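Local coordinates for Blr6230 protein (Bradyrhizobium diazoefficiens USDA 110, PDB 5NGG) that probably hydrolyses beta-lactam antibiotics as a zinc-dependent subclass B3 metallo-beta-lactamase, at residues V57-I60 with G65-L68. Numbering follows the deposited sequence. Where two conformers were deposited one is given.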
loop_
_atom_site.group_PDB
_atom_site.type_symbol
_atom_site.label_atom_id
_atom_site.label_comp_id
_atom_site.label_asym_id
_atom_site.label_seq_id
_atom_site.Cartn_x
_atom_site.Cartn_y
_atom_site.Cartn_z
ATOM N N VAL A 57 3.032 -3.145 6.249
ATOM C CA VAL A 57 3.821 -1.923 6.470
ATOM C C VAL A 57 5.265 -2.366 6.336
ATOM O O VAL A 57 5.594 -3.475 6.779
ATOM C CB VAL A 57 3.546 -1.318 7.877
ATOM C CG1 VAL A 57 4.403 -0.065 8.092
ATOM C CG2 VAL A 57 2.061 -1.008 8.037
ATOM N N TYR A 58 6.120 -1.510 5.776
ATOM C CA TYR A 58 7.508 -1.889 5.560
ATOM C C TYR A 58 8.446 -0.779 6.008
ATOM O O TYR A 58 8.139 0.401 5.926
ATOM C CB TYR A 58 7.795 -2.195 4.088
ATOM C CG TYR A 58 6.792 -3.101 3.435
ATOM C CD1 TYR A 58 5.608 -2.590 2.917
ATOM C CD2 TYR A 58 7.010 -4.472 3.315
ATOM C CE1 TYR A 58 4.658 -3.412 2.324
ATOM C CE2 TYR A 58 6.079 -5.297 2.698
ATOM C CZ TYR A 58 4.907 -4.759 2.209
ATOM O OH TYR A 58 3.987 -5.596 1.606
ATOM N N VAL A 59 9.619 -1.207 6.489
ATOM C CA VAL A 59 10.808 -0.347 6.664
ATOM C C VAL A 59 11.810 -0.694 5.573
ATOM O O VAL A 59 12.084 -1.874 5.290
ATOM C CB VAL A 59 11.474 -0.548 8.046
ATOM C CG1 VAL A 59 12.818 0.176 8.141
ATOM C CG2 VAL A 59 10.561 -0.037 9.139
ATOM N N ILE A 60 12.348 0.336 4.944
ATOM C CA ILE A 60 13.419 0.172 3.976
ATOM C C ILE A 60 14.657 0.824 4.597
ATOM O O ILE A 60 14.651 2.016 4.900
ATOM C CB ILE A 60 13.056 0.808 2.622
ATOM C CG1 ILE A 60 11.759 0.217 2.037
ATOM C CG2 ILE A 60 14.203 0.602 1.652
ATOM C CD1 ILE A 60 11.139 1.058 0.951
ATOM N N GLY A 65 19.288 6.566 6.744
ATOM C CA GLY A 65 18.102 6.471 7.567
ATOM C C GLY A 65 17.086 5.520 6.992
ATOM O O GLY A 65 17.369 4.770 6.080
ATOM N N LEU A 66 15.892 5.567 7.552
ATOM C CA LEU A 66 14.818 4.653 7.207
ATOM C C LEU A 66 13.769 5.334 6.357
ATOM O O LEU A 66 13.437 6.505 6.573
ATOM C CB LEU A 66 14.136 4.078 8.461
ATOM C CG LEU A 66 15.131 3.493 9.450
ATOM C CD1 LEU A 66 14.383 3.012 10.689
ATOM C CD2 LEU A 66 15.993 2.404 8.817
ATOM N N ILE A 67 13.239 4.562 5.402
ATOM C CA ILE A 67 12.022 4.927 4.687
ATOM C C ILE A 67 10.901 4.057 5.255
ATOM O O ILE A 67 11.053 2.831 5.324
ATOM C CB ILE A 67 12.139 4.689 3.164
ATOM C CG1 ILE A 67 13.328 5.471 2.591
ATOM C CG2 ILE A 67 10.808 5.026 2.468
ATOM C CD1 ILE A 67 13.617 5.140 1.140
ATOM N N LEU A 68 9.803 4.691 5.657
ATOM C CA LEU A 68 8.613 3.963 6.093
ATOM C C LEU A 68 7.624 3.923 4.961
ATOM O O LEU A 68 7.240 4.975 4.427
ATOM C CB LEU A 68 7.983 4.687 7.278
ATOM C CG LEU A 68 6.737 4.044 7.869
ATOM C CD1 LEU A 68 7.001 2.688 8.479
ATOM C CD2 LEU A 68 6.153 4.959 8.916
#
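Ile60 and Ile67 face each other as a hydrogen-bonded antiparallel pair in the beta hairpin of strands 58-62 and 65-69, part of the larger mixed sheet of the metallo-beta-lactamase alpha-beta/beta-alpha sandwich. Ile60 N bonds Ile67 O at 2.8 Å. In return, Ile67 N bonds Ile60 O at 3.0 Å. The two isoleucines meet through their CB atoms, 4.0 Å apart, and both rest on Leu169 of strand 167-173, in the second sheet of the sandwich.

On the other face, Val57 packs on Leu68 and Val59 on Leu66, each pair diagonal to the register. In the conformer given, Val59 puts CG1 anti to its backbone N (chi1 171°), 3.9 Å from Leu66 CD2; a second conformer makes this contact less certain. Helix 77-86 covers this face, Ile80 touching Val57 and Ile84 touching Val59. The ring of Tyr58 leads away from strand 65-69, edge-to-face with Phe199, and its OH bonds Gly240 O and Tyr246 OH. With CG of Leu68 anti to its backbone N, CD1 comes 3.8 Å from Val57 CG1 and 3.6 Å from Tyr58 O.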